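Local coordinates for catechol 1,2-dioxygenase (Burkholderia ambifaria, PDB 5VXT), which probably catalyses the iron(III)-dependent intradiol ring cleavage of catechol by dioxygen, giving cis,cis-muconate as in other catechol 1,2-dioxygenases, at residues P122-G127 with E168-N173; G194-G199 with Y204-L209; H240-S245 with K250-F255; L262-D265 with A270-E273. All blocks are in the same frame, centred on the assembly; numbering follows the deposited sequence.

Contact 1 of 4, residues P122-G127 with E168-N173. With CAQ (catechol), chain K.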
loop_
_atom_site.group_PDB
_atom_site.type_symbol
_atom_site.label_atom_id
_atom_site.label_comp_id
_atom_site.label_asym_id
_atom_site.label_seq_id
_atom_site.Cartn_x
_atom_site.Cartn_y
_atom_site.Cartn_z
ATOM N N PRO B 122 -15.061 4.129 -5.811
ATOM C CA PRO B 122 -14.939 2.789 -5.204
ATOM C C PRO B 122 -16.230 2.199 -4.643
ATOM O O PRO B 122 -16.152 1.174 -3.957
ATOM C CB PRO B 122 -13.945 3.055 -4.066
ATOM C CG PRO B 122 -14.286 4.440 -3.623
ATOM C CD PRO B 122 -14.701 5.198 -4.863
ATOM N N LEU B 123 -17.401 2.781 -4.923
ATOM C CA LEU B 123 -18.608 2.441 -4.175
ATOM C C LEU B 123 -19.697 1.807 -5.036
ATOM O O LEU B 123 -20.874 1.848 -4.665
ATOM C CB LEU B 123 -19.146 3.685 -3.467
ATOM C CG LEU B 123 -18.072 4.387 -2.628
ATOM C CD1 LEU B 123 -18.633 5.623 -1.957
ATOM C CD2 LEU B 123 -17.482 3.427 -1.598
ATOM N N TYR B 124 -19.340 1.204 -6.164
ATOM C CA TYR B 124 -20.335 0.497 -6.960
ATOM C C TYR B 124 -20.681 -0.840 -6.314
ATOM O O TYR B 124 -19.814 -1.519 -5.757
ATOM C CB TYR B 124 -19.817 0.271 -8.381
ATOM C CG TYR B 124 -20.691 -0.657 -9.185
ATOM C CD1 TYR B 124 -21.934 -0.236 -9.653
ATOM C CD2 TYR B 124 -20.288 -1.950 -9.469
ATOM C CE1 TYR B 124 -22.744 -1.079 -10.382
ATOM C CE2 TYR B 124 -21.099 -2.802 -10.201
ATOM C CZ TYR B 124 -22.323 -2.360 -10.654
ATOM O OH TYR B 124 -23.133 -3.200 -11.383
ATOM N N VAL B 125 -21.956 -1.226 -6.397
ATOM C CA VAL B 125 -22.418 -2.523 -5.903
ATOM C C VAL B 125 -23.186 -3.223 -7.016
ATOM O O VAL B 125 -24.182 -2.693 -7.522
ATOM C CB VAL B 125 -23.291 -2.402 -4.641
ATOM C CG1 VAL B 125 -23.737 -3.783 -4.184
ATOM C CG2 VAL B 125 -22.524 -1.703 -3.522
ATOM N N ALA B 126 -22.731 -4.413 -7.385
ATOM C CA ALA B 126 -23.369 -5.162 -8.450
ATOM C C ALA B 126 -24.597 -5.898 -7.934
ATOM O O ALA B 126 -24.657 -6.319 -6.776
ATOM C CB ALA B 126 -22.381 -6.154 -9.065
ATOM N N GLY B 127 -25.590 -6.042 -8.809
ATOM C CA GLY B 127 -26.703 -6.941 -8.571
ATOM C C GLY B 127 -28.059 -6.306 -8.350
ATOM O O GLY B 127 -28.967 -7.001 -7.876
ATOM N N GLU B 168 -27.380 1.674 -14.914
ATOM C CA GLU B 168 -27.252 1.517 -13.478
ATOM C C GLU B 168 -26.918 2.858 -12.846
ATOM O O GLU B 168 -26.232 3.690 -13.446
ATOM C CB GLU B 168 -26.164 0.500 -13.123
ATOM C CG GLU B 168 -26.433 -0.859 -13.707
ATOM C CD GLU B 168 -25.336 -1.826 -13.394
ATOM O OE1 GLU B 168 -25.299 -2.312 -12.247
ATOM O OE2 GLU B 168 -24.514 -2.085 -14.294
ATOM N N CYS B 169 -27.383 3.039 -11.616
ATOM C CA CYS B 169 -27.325 4.323 -10.932
ATOM C C CYS B 169 -27.017 4.082 -9.460
ATOM O O CYS B 169 -27.606 3.191 -8.845
ATOM C CB CYS B 169 -28.668 5.060 -11.118
ATOM S SG CYS B 169 -28.935 6.486 -10.092
ATOM N N TRP B 170 -26.081 4.847 -8.895
ATOM C CA TRP B 170 -25.913 4.813 -7.451
ATOM C C TRP B 170 -25.483 6.185 -6.955
ATOM O O TRP B 170 -24.757 6.903 -7.649
ATOM C CB TRP B 170 -24.916 3.720 -7.005
ATOM C CG TRP B 170 -23.472 3.796 -7.484
ATOM C CD1 TRP B 170 -22.379 4.106 -6.719
ATOM C CD2 TRP B 170 -22.962 3.484 -8.795
ATOM N NE1 TRP B 170 -21.231 4.031 -7.473
ATOM C CE2 TRP B 170 -21.558 3.655 -8.748
ATOM C CE3 TRP B 170 -23.554 3.093 -10.003
ATOM C CZ2 TRP B 170 -20.740 3.465 -9.864
ATOM C CZ3 TRP B 170 -22.734 2.899 -11.112
ATOM C CH2 TRP B 170 -21.342 3.083 -11.031
ATOM N N HIS B 171 -25.947 6.543 -5.760
ATOM C CA HIS B 171 -25.569 7.805 -5.137
ATOM C C HIS B 171 -25.798 7.712 -3.631
ATOM O O HIS B 171 -26.285 6.702 -3.116
ATOM C CB HIS B 171 -26.334 8.973 -5.761
ATOM C CG HIS B 171 -27.806 8.943 -5.502
ATOM N ND1 HIS B 171 -28.365 9.390 -4.324
ATOM C CD2 HIS B 171 -28.840 8.535 -6.276
ATOM C CE1 HIS B 171 -29.679 9.259 -4.385
ATOM N NE2 HIS B 171 -29.992 8.740 -5.557
ATOM N N ALA B 172 -25.448 8.789 -2.927
ATOM C CA ALA B 172 -25.466 8.845 -1.471
ATOM C C ALA B 172 -26.797 9.377 -0.936
ATOM O O ALA B 172 -27.622 9.923 -1.668
ATOM C CB ALA B 172 -24.332 9.730 -0.961
ATOM N N ASN B 173 -26.983 9.223 0.377
ATOM C CA ASN B 173 -28.133 9.756 1.087
ATOM C C ASN B 173 -27.816 11.172 1.567
ATOM O O ASN B 173 -26.775 11.741 1.230
ATOM C CB ASN B 173 -28.531 8.830 2.239
ATOM C CG ASN B 173 -27.506 8.803 3.371
ATOM O OD1 ASN B 173 -26.469 9.464 3.322
ATOM N ND2 ASN B 173 -27.807 8.029 4.405
HETATM C C1 CAQ K . -14.695 8.420 -3.390
HETATM C C2 CAQ K . -16.043 8.229 -3.096
HETATM C C3 CAQ K . -16.991 8.436 -4.087
HETATM O O3 CAQ K . -18.317 8.261 -3.855
HETATM C C4 CAQ K . -16.548 8.857 -5.429
HETATM O O4 CAQ K . -17.475 9.066 -6.395
HETATM C C5 CAQ K . -15.195 9.034 -5.678
HETATM C C6 CAQ K . -14.274 8.817 -4.658
HETATM O O HOH W 1 -18.358 4.915 -6.706
HETATM O O HOH W 2 -25.712 -5.306 -12.056
#
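One wall of the catechol pocket leads here into the sheet that holds strand 166-170: residues 122-127 pass beside that strand, and Tyr-124 is packed against Trp-170. The phenol ring points an edge at the indole. Its CD1 sits over one face, toward the rim, 3.5 Å from Trp-170 CZ3. Ring centroids are 4.8 Å apart and the planes meet at 62°, an edge-to-face (T-shaped) pair. Tyr-124 CA adds a CH-pi contact over the five-membered ring. CG of Tyr-124 is anti to the backbone N (chi1 170°), and this carries the hydroxyl along the strand to Glu-168. There Tyr-124 OH donates a very short hydrogen bond of 2.5 Å to Glu-168 OE1. That oxygen lies near the plane of the phenol ring, while the carboxylate is turned 77° from the ring. OE1 also accepts from a water, 3.0 Å away. A second water accepts from both Leu-123 N, at 2.9 Å, and Trp-170 NE1, at 3.1 Å, and lies in the plane of the indole. Leu-123 reaches the substrate with its CD1, 3.3 Å from catechol O3, and Pro-122 CD lies 3.5 Å from catechol C1. Trp-170 in turn stacks on the iron ligand His-240. The indole thus backs a first-shell ligand, and the Pro-Leu pair lines the substrate pocket of an intradiol dioxygenase.

Contact 2 of 4, residues G194-G199 with Y204-L209; sequences GAVKTG and YEFRTL
Glu-205 OE2 is gripped by two nitrogens of Arg-207, NE at 3.0 Å and NH2 at 3.2 Å, while the backbone O of Glu-205 touches Val-196 on the facing strand. The two donors approach OE2 from one face of the carboxylate, well above its plane. This side-on salt bridge links alternate residues of strand 203-209. The side chain of Glu-205 is directed away from strand 193-197. The two strands belong to different sheets of a beta sandwich. The short connection between them is a beta arch, and no hydrogen bond passes from segment 194-199 to segment 204-209. The strand axes come within 7.4 Å, and their directions differ by 154°. Apolar atoms fill the interface. Val-196 is directed at the other sheet and divides its two methyls between Tyr-204 and Phe-206. The Phe-206 ring also turns an edge to the backbone of Gly-194 and Ala-195, with Gly-194 C 3.9 Å from Phe-206 CE1. The phenol of Tyr-204 leads away from the contact, and its OH is hydrogen-bonded to Phe-300 O. Thr-198 OG1 bonds the loop at Val-162 and Ala-165. CG1 of Val-196, anti to the carbonyl carbon (chi1 -47°), meets Phe-206 CE1 at 3.6 Å, and CG2 presses on Tyr-204 CB at 3.4 Å.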
loop_
_atom_site.group_PDB
_atom_site.type_symbol
_atom_site.label_atom_id
_atom_site.label_comp_id
_atom_site.label_asym_id
_atom_site.label_seq_id
_atom_site.Cartn_x
_atom_site.Cartn_y
_atom_site.Cartn_z
ATOM N N GLY B 194 -30.100 1.490 -8.475
ATOM C CA GLY B 194 -31.096 0.877 -9.329
ATOM C C GLY B 194 -30.495 0.476 -10.656
ATOM O O GLY B 194 -29.345 0.790 -10.970
ATOM N N ALA B 195 -31.292 -0.250 -11.430
ATOM C CA ALA B 195 -30.934 -0.587 -12.798
ATOM C C ALA B 195 -32.212 -0.636 -13.616
ATOM O O ALA B 195 -33.192 -1.253 -13.191
ATOM C CB ALA B 195 -30.196 -1.924 -12.876
ATOM N N VAL B 196 -32.206 0.023 -14.770
ATOM C CA VAL B 196 -33.345 0.005 -15.677
ATOM C C VAL B 196 -32.881 -0.471 -17.047
ATOM O O VAL B 196 -31.807 -0.089 -17.527
ATOM C CB VAL B 196 -34.047 1.379 -15.772
ATOM C CG1 VAL B 196 -34.269 1.965 -14.394
ATOM C CG2 VAL B 196 -33.271 2.336 -16.634
ATOM N N LYS B 197 -33.680 -1.344 -17.652
ATOM C CA LYS B 197 -33.507 -1.735 -19.042
ATOM C C LYS B 197 -34.379 -0.815 -19.881
ATOM O O LYS B 197 -35.581 -0.701 -19.629
ATOM C CB LYS B 197 -33.906 -3.196 -19.259
ATOM N N THR B 198 -33.775 -0.135 -20.849
ATOM C CA THR B 198 -34.553 0.770 -21.675
ATOM C C THR B 198 -35.392 -0.025 -22.665
ATOM O O THR B 198 -35.043 -1.138 -23.064
ATOM C CB THR B 198 -33.652 1.746 -22.432
ATOM O OG1 THR B 198 -32.924 1.045 -23.448
ATOM C CG2 THR B 198 -32.685 2.436 -21.485
ATOM N N GLY B 199 -36.514 0.554 -23.050
ATOM C CA GLY B 199 -37.365 -0.018 -24.065
ATOM C C GLY B 199 -36.937 0.426 -25.445
ATOM O O GLY B 199 -35.827 0.917 -25.658
ATOM N N TYR B 204 -34.970 6.004 -19.971
ATOM C CA TYR B 204 -34.691 5.514 -18.629
ATOM C C TYR B 204 -35.231 6.536 -17.636
ATOM O O TYR B 204 -35.329 7.726 -17.940
ATOM C CB TYR B 204 -33.174 5.297 -18.398
ATOM C CG TYR B 204 -32.462 6.586 -18.064
ATOM C CD1 TYR B 204 -31.983 7.409 -19.067
ATOM C CD2 TYR B 204 -32.293 6.991 -16.739
ATOM C CE1 TYR B 204 -31.359 8.605 -18.770
ATOM C CE2 TYR B 204 -31.675 8.186 -16.432
ATOM C CZ TYR B 204 -31.212 8.992 -17.453
ATOM O OH TYR B 204 -30.589 10.184 -17.160
ATOM N N GLU B 205 -35.563 6.081 -16.433
ATOM C CA GLU B 205 -36.000 7.026 -15.413
ATOM C C GLU B 205 -35.706 6.473 -14.031
ATOM O O GLU B 205 -35.992 5.305 -13.751
ATOM C CB GLU B 205 -37.494 7.336 -15.551
ATOM C CG GLU B 205 -37.982 8.388 -14.582
ATOM C CD GLU B 205 -39.382 8.856 -14.921
ATOM O OE1 GLU B 205 -39.840 8.569 -16.047
ATOM O OE2 GLU B 205 -40.016 9.500 -14.062
ATOM N N PHE B 206 -35.128 7.311 -13.174
ATOM C CA PHE B 206 -34.885 6.976 -11.780
ATOM C C PHE B 206 -35.651 7.951 -10.900
ATOM O O PHE B 206 -35.601 9.164 -11.118
ATOM C CB PHE B 206 -33.386 7.014 -11.439
ATOM C CG PHE B 206 -32.583 5.984 -12.169
ATOM C CD1 PHE B 206 -32.547 4.671 -11.726
ATOM C CD2 PHE B 206 -31.863 6.323 -13.301
ATOM C CE1 PHE B 206 -31.806 3.718 -12.400
ATOM C CE2 PHE B 206 -31.119 5.374 -13.979
ATOM C CZ PHE B 206 -31.092 4.071 -13.529
ATOM N N ARG B 207 -36.373 7.414 -9.928
ATOM C CA ARG B 207 -37.070 8.210 -8.930
ATOM C C ARG B 207 -36.413 7.939 -7.587
ATOM O O ARG B 207 -36.340 6.789 -7.143
ATOM C CB ARG B 207 -38.561 7.881 -8.923
ATOM C CG ARG B 207 -39.183 8.199 -10.266
ATOM C CD ARG B 207 -40.631 7.790 -10.366
ATOM N NE ARG B 207 -41.132 7.984 -11.724
ATOM C CZ ARG B 207 -42.332 7.596 -12.141
ATOM N NH1 ARG B 207 -43.158 6.990 -11.302
ATOM N NH2 ARG B 207 -42.706 7.814 -13.395
ATOM N N THR B 208 -35.908 8.994 -6.962
ATOM C CA THR B 208 -34.990 8.832 -5.848
ATOM C C THR B 208 -35.053 10.104 -5.010
ATOM O O THR B 208 -36.025 10.866 -5.097
ATOM C CB THR B 208 -33.578 8.511 -6.374
ATOM O OG1 THR B 208 -32.668 8.377 -5.278
ATOM C CG2 THR B 208 -33.076 9.601 -7.316
ATOM N N LEU B 209 -34.027 10.329 -4.200
ATOM C CA LEU B 209 -33.906 11.525 -3.383
ATOM C C LEU B 209 -32.565 12.197 -3.665
ATOM O O LEU B 209 -31.620 11.573 -4.157
ATOM C CB LEU B 209 -34.044 11.195 -1.891
ATOM C CG LEU B 209 -35.280 10.400 -1.461
ATOM C CD1 LEU B 209 -35.202 10.018 0.015
ATOM C CD2 LEU B 209 -36.563 11.181 -1.747
#

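Contact 3 of 4, residues H240-S245 with K250-F255; sequences HFFVTS and KLTTQF. With FE (Fe (III) ion), chain J; CAQ (catechol), chain K.
The iron site sits at one end of this beta hairpin, where His-240 lies beside Gln-254. Strands 238-244 and 251-256 are antiparallel. Phe-241 pairs with Thr-253, and Val-243 with Leu-251, through two backbone hydrogen bonds each. His-240 NE2 binds iron at 2.0 Å. His-238, Tyr-178 and both catechol oxygens complete the ligand set. In the conformer described, the Gln-254 amide runs alongside the imidazole, turned about 45° from it, with NE2 3.3 Å from His-240 CE1. There it bonds Ile-119 O and Arg-235, which also bonds catechol. A water in the ring plane accepts from His-240 ND1 at 2.8 Å and donates to Thr-253 O, so the ring's rotation is fixed at both nitrogens. Phe-241 and Phe-255 meet obliquely on the other side of the sheet. On the side of His-240, the edge of Phe-242 faces Thr-252 OG1, and its face takes Lys-250. The lysine is fully extended, and all four of its torsions are near 180°. Its CE makes a CH-pi contact, and NZ lies 3.8 Å from the ring centroid, 12° off the normal, a cation-pi contact. A water accepts from the same NZ at 3.1 Å and donates to Thr-244 OG1.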
loop_
_atom_site.group_PDB
_atom_site.type_symbol
_atom_site.label_atom_id
_atom_site.label_comp_id
_atom_site.label_asym_id
_atom_site.label_seq_id
_atom_site.Cartn_x
_atom_site.Cartn_y
_atom_site.Cartn_z
ATOM N N HIS B 240 -23.741 8.549 -9.876
ATOM C CA HIS B 240 -22.940 7.693 -10.748
ATOM C C HIS B 240 -23.807 6.946 -11.751
ATOM O O HIS B 240 -24.940 6.570 -11.447
ATOM C CB HIS B 240 -22.185 6.650 -9.931
ATOM C CG HIS B 240 -21.153 7.216 -9.010
ATOM N ND1 HIS B 240 -19.835 7.365 -9.382
ATOM C CD2 HIS B 240 -21.236 7.649 -7.729
ATOM C CE1 HIS B 240 -19.150 7.868 -8.371
ATOM N NE2 HIS B 240 -19.975 8.049 -7.355
ATOM N N PHE B 241 -23.245 6.677 -12.932
ATOM C CA PHE B 241 -23.905 5.790 -13.881
ATOM C C PHE B 241 -22.932 4.839 -14.570
ATOM O O PHE B 241 -21.810 5.214 -14.925
ATOM C CB PHE B 241 -24.658 6.576 -14.961
ATOM C CG PHE B 241 -25.686 7.527 -14.415
ATOM C CD1 PHE B 241 -27.007 7.122 -14.244
ATOM C CD2 PHE B 241 -25.337 8.825 -14.079
ATOM C CE1 PHE B 241 -27.962 7.999 -13.746
ATOM C CE2 PHE B 241 -26.288 9.704 -13.576
ATOM C CZ PHE B 241 -27.598 9.286 -13.410
ATOM N N PHE B 242 -23.399 3.605 -14.764
ATOM C CA PHE B 242 -22.938 2.698 -15.802
ATOM C C PHE B 242 -24.006 2.635 -16.879
ATOM O O PHE B 242 -25.193 2.553 -16.555
ATOM C CB PHE B 242 -22.755 1.269 -15.281
ATOM C CG PHE B 242 -21.503 1.052 -14.506
ATOM C CD1 PHE B 242 -20.364 1.778 -14.791
ATOM C CD2 PHE B 242 -21.464 0.093 -13.513
ATOM C CE1 PHE B 242 -19.191 1.560 -14.074
ATOM C CE2 PHE B 242 -20.284 -0.133 -12.786
ATOM C CZ PHE B 242 -19.162 0.610 -13.076
ATOM N N VAL B 243 -23.600 2.615 -18.148
ATOM C CA VAL B 243 -24.528 2.276 -19.235
ATOM C C VAL B 243 -23.920 1.161 -20.073
ATOM O O VAL B 243 -22.842 1.328 -20.656
ATOM C CB VAL B 243 -24.879 3.480 -20.121
ATOM C CG1 VAL B 243 -25.959 3.083 -21.136
ATOM C CG2 VAL B 243 -25.392 4.636 -19.273
ATOM N N THR B 244 -24.623 0.035 -20.152
ATOM C CA THR B 244 -24.134 -1.150 -20.840
ATOM C C THR B 244 -25.146 -1.582 -21.888
ATOM O O THR B 244 -26.351 -1.578 -21.623
ATOM C CB THR B 244 -23.904 -2.291 -19.856
ATOM O OG1 THR B 244 -23.041 -1.836 -18.812
ATOM C CG2 THR B 244 -23.275 -3.496 -20.555
ATOM N N SER B 245 -24.654 -1.958 -23.070
ATOM C CA SER B 245 -25.506 -2.423 -24.161
ATOM C C SER B 245 -24.636 -3.007 -25.264
ATOM O O SER B 245 -23.564 -2.470 -25.558
ATOM C CB SER B 245 -26.360 -1.285 -24.732
ATOM O OG SER B 245 -25.540 -0.338 -25.392
ATOM N N LYS B 250 -18.902 0.229 -22.874
ATOM C CA LYS B 250 -19.520 0.459 -21.573
ATOM C C LYS B 250 -19.171 1.859 -21.080
ATOM O O LYS B 250 -17.993 2.214 -20.963
ATOM C CB LYS B 250 -19.081 -0.597 -20.556
ATOM C CG LYS B 250 -19.689 -0.377 -19.173
ATOM C CD LYS B 250 -19.486 -1.556 -18.240
ATOM C CE LYS B 250 -19.841 -1.173 -16.801
ATOM N NZ LYS B 250 -19.657 -2.283 -15.809
ATOM N N LEU B 251 -20.189 2.656 -20.788
ATOM C CA LEU B 251 -19.993 4.033 -20.355
ATOM C C LEU B 251 -19.965 4.092 -18.835
ATOM O O LEU B 251 -20.891 3.619 -18.168
ATOM C CB LEU B 251 -21.096 4.949 -20.900
ATOM C CG LEU B 251 -21.046 6.397 -20.383
ATOM C CD1 LEU B 251 -19.760 7.128 -20.782
ATOM C CD2 LEU B 251 -22.297 7.151 -20.898
ATOM N N THR B 252 -18.891 4.658 -18.292
ATOM C CA THR B 252 -18.800 4.985 -16.880
ATOM C C THR B 252 -18.780 6.498 -16.781
ATOM O O THR B 252 -17.927 7.143 -17.397
ATOM C CB THR B 252 -17.532 4.415 -16.241
ATOM O OG1 THR B 252 -17.496 2.991 -16.419
ATOM C CG2 THR B 252 -17.492 4.773 -14.755
ATOM N N THR B 253 -19.714 7.065 -16.030
ATOM C CA THR B 253 -19.800 8.518 -15.973
ATOM C C THR B 253 -20.547 8.919 -14.710
ATOM O O THR B 253 -20.866 8.081 -13.859
ATOM C CB THR B 253 -20.474 9.074 -17.232
ATOM O OG1 THR B 253 -20.323 10.494 -17.255
ATOM C CG2 THR B 253 -21.947 8.722 -17.238
ATOM N N GLN B 254 -20.806 10.223 -14.594
ATOM C CA GLN B 254 -21.449 10.829 -13.433
ATOM C C GLN B 254 -22.058 12.145 -13.882
ATOM O O GLN B 254 -21.746 12.649 -14.958
ATOM C CB GLN B 254 -20.462 11.123 -12.289
ATOM C CG GLN B 254 -19.660 9.973 -11.700
ATOM C CD GLN B 254 -18.743 10.473 -10.589
ATOM O OE1 GLN B 254 -19.077 11.429 -9.888
ATOM N NE2 GLN B 254 -17.582 9.850 -10.440
ATOM N N PHE B 255 -22.892 12.725 -13.026
ATOM C CA PHE B 255 -23.129 14.154 -13.131
ATOM C C PHE B 255 -23.153 14.739 -11.725
ATOM O O PHE B 255 -23.412 14.038 -10.741
ATOM C CB PHE B 255 -24.390 14.540 -13.959
ATOM C CG PHE B 255 -25.705 14.068 -13.405
ATOM C CD1 PHE B 255 -26.187 14.525 -12.187
ATOM C CD2 PHE B 255 -26.509 13.230 -14.163
ATOM C CE1 PHE B 255 -27.412 14.108 -11.712
ATOM C CE2 PHE B 255 -27.738 12.819 -13.699
ATOM C CZ PHE B 255 -28.192 13.256 -12.469
HETATM FE FE FE J . -19.831 8.785 -5.452
HETATM C C1 CAQ K . -14.695 8.420 -3.390
HETATM C C2 CAQ K . -16.043 8.229 -3.096
HETATM C C3 CAQ K . -16.991 8.436 -4.087
HETATM O O3 CAQ K . -18.317 8.261 -3.855
HETATM C C4 CAQ K . -16.548 8.857 -5.429
HETATM O O4 CAQ K . -17.475 9.066 -6.395
HETATM C C5 CAQ K . -15.195 9.034 -5.678
HETATM C C6 CAQ K . -14.274 8.817 -4.658
HETATM O O HOH W 3 -19.194 6.725 -11.990
HETATM O O HOH W 4 -21.658 -3.917 -17.497
#

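Contact 4 of 4, residues L262-D265 with A270-E273; sequences LIWD and ATRE. With EDO (1,2-ethanediol), chain M.
Thr-271 OG1 donates a 2.7 Å hydrogen bond to Ile-263 O. The donor lies in the carbonyl plane, with a C=O...donor angle of 145°. The methyl of the same threonine meets two side chains. Its CG2 lies 3.6 Å from Ile-263 CG2 and sits over one face of the Trp-264 indole, 3.9 Å from the centroid of the six-membered ring. That is a CH-pi contact. Ile-263 CG2 lies over the same indole face, so the two methyls share it. Thr-271 has OG1 beside its backbone N and CG2 anti to it (chi1 -61°), which sends hydroxyl and methyl to different partners. The far end of the indole reaches the backbone ahead of Glu-273, where Trp-264 CH2 is 4.0 Å from Glu-273 N. Ile-263 and Trp-264 are the central residues of a type I beta turn, closed by Asp-265 N donating to Leu-262 O at 2.9 Å. An ethanediol, probably from the crystallisation liquor, donates to Ile-263 O from its O1 and makes weak bonds with the backbone of Thr-271. Farther out, Arg-272 bonds Arg-117 O and forms a salt bridge with Asp-103 of helix 94-109. Ala-270 packs on Ile-119 and Arg-235. The contact is at the surface, within the long loop from strand 251-256 to strand 280-282, and is joined to helix 94-109 through Arg-272.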
loop_
_atom_site.group_PDB
_atom_site.type_symbol
_atom_site.label_atom_id
_atom_site.label_comp_id
_atom_site.label_asym_id
_atom_site.label_seq_id
_atom_site.Cartn_x
_atom_site.Cartn_y
_atom_site.Cartn_z
ATOM N N LEU B 262 -18.647 22.815 -4.157
ATOM C CA LEU B 262 -17.456 22.000 -4.326
ATOM C C LEU B 262 -17.290 21.481 -5.748
ATOM O O LEU B 262 -16.382 20.682 -5.997
ATOM C CB LEU B 262 -17.481 20.823 -3.351
ATOM C CG LEU B 262 -17.239 21.139 -1.878
ATOM C CD1 LEU B 262 -17.360 19.866 -1.058
ATOM C CD2 LEU B 262 -15.868 21.779 -1.683
ATOM N N ILE B 263 -18.139 21.919 -6.686
ATOM C CA ILE B 263 -18.101 21.352 -8.031
ATOM C C ILE B 263 -16.734 21.543 -8.670
ATOM O O ILE B 263 -16.200 20.626 -9.301
ATOM C CB ILE B 263 -19.227 21.942 -8.900
ATOM C CG1 ILE B 263 -20.513 21.155 -8.678
ATOM C CG2 ILE B 263 -18.867 21.890 -10.376
ATOM C CD1 ILE B 263 -21.633 21.607 -9.562
ATOM N N TRP B 264 -16.127 22.715 -8.502
ATOM C CA TRP B 264 -14.792 22.935 -9.039
ATOM C C TRP B 264 -13.710 22.811 -7.969
ATOM O O TRP B 264 -12.640 23.415 -8.100
ATOM C CB TRP B 264 -14.723 24.281 -9.759
ATOM C CG TRP B 264 -15.601 24.297 -10.997
ATOM C CD1 TRP B 264 -16.675 25.113 -11.235
ATOM C CD2 TRP B 264 -15.492 23.435 -12.138
ATOM N NE1 TRP B 264 -17.228 24.817 -12.458
ATOM C CE2 TRP B 264 -16.521 23.794 -13.034
ATOM C CE3 TRP B 264 -14.622 22.400 -12.493
ATOM C CZ2 TRP B 264 -16.698 23.154 -14.265
ATOM C CZ3 TRP B 264 -14.801 21.765 -13.714
ATOM C CH2 TRP B 264 -15.831 22.141 -14.583
ATOM N N ASP B 265 -13.961 22.014 -6.930
ATOM C CA ASP B 265 -12.937 21.693 -5.929
ATOM C C ASP B 265 -13.183 20.280 -5.393
ATOM O O ASP B 265 -13.236 20.043 -4.185
ATOM C CB ASP B 265 -12.929 22.734 -4.808
ATOM C CG ASP B 265 -11.653 22.682 -3.965
ATOM O OD1 ASP B 265 -11.603 23.355 -2.921
ATOM O OD2 ASP B 265 -10.694 21.977 -4.348
ATOM N N ALA B 270 -13.038 14.797 -10.467
ATOM C CA ALA B 270 -13.918 14.078 -11.387
ATOM C C ALA B 270 -14.921 14.962 -12.116
ATOM O O ALA B 270 -15.635 14.457 -12.993
ATOM C CB ALA B 270 -14.693 12.986 -10.638
ATOM N N THR B 271 -14.999 16.247 -11.780
ATOM C CA THR B 271 -15.993 17.121 -12.400
ATOM C C THR B 271 -15.629 17.410 -13.851
ATOM O O THR B 271 -14.463 17.633 -14.191
ATOM C CB THR B 271 -16.098 18.427 -11.610
ATOM O OG1 THR B 271 -16.516 18.129 -10.275
ATOM C CG2 THR B 271 -17.109 19.389 -12.245
ATOM N N ARG B 272 -16.638 17.394 -14.719
ATOM C CA ARG B 272 -16.449 17.760 -16.110
ATOM C C ARG B 272 -17.554 18.722 -16.530
ATOM O O ARG B 272 -18.676 18.646 -16.037
ATOM C CB ARG B 272 -16.424 16.533 -17.002
ATOM C CG ARG B 272 -15.355 15.541 -16.586
ATOM C CD ARG B 272 -15.199 14.448 -17.623
ATOM N NE ARG B 272 -14.373 14.919 -18.723
ATOM C CZ ARG B 272 -13.708 14.121 -19.546
ATOM N NH1 ARG B 272 -13.787 12.800 -19.405
ATOM N NH2 ARG B 272 -12.963 14.654 -20.505
ATOM N N GLU B 273 -17.187 19.642 -17.426
ATOM C CA GLU B 273 -18.059 20.745 -17.822
ATOM C C GLU B 273 -19.365 20.228 -18.404
ATOM O O GLU B 273 -20.433 20.807 -18.178
ATOM C CB GLU B 273 -17.311 21.610 -18.834
ATOM C CG GLU B 273 -18.000 22.864 -19.298
ATOM C CD GLU B 273 -17.209 23.561 -20.388
ATOM O OE1 GLU B 273 -15.957 23.517 -20.336
ATOM O OE2 GLU B 273 -17.835 24.132 -21.308
HETATM C C1 EDO M . -12.248 20.150 -10.161
HETATM O O1 EDO M . -13.218 19.388 -9.440
HETATM C C2 EDO M . -11.504 19.191 -11.077
HETATM O O2 EDO M . -12.455 18.248 -11.585
#

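Overall arrangement
From the N terminus, contact 1 comes first. It closes a loop of 40 residues that brings strand 166-170 back to 122-127. The other three each close a loop of four residues: contact 2 an arch between two sheets, contact 3 a hairpin, contact 4 a loop beyond that hairpin. All are in series, so none nests or crosses. Contacts 1, 2 and 3 share one sheet, in which strand 166-170 lies between 193-197 and 238-244. Contact 2 also reaches the second sheet, and His-171 joins contact 1 to Thr-208 there. Contact 4 stands apart, touching only contact 3, where Ala-270 loosely approaches Gln-254 in one of its conformers.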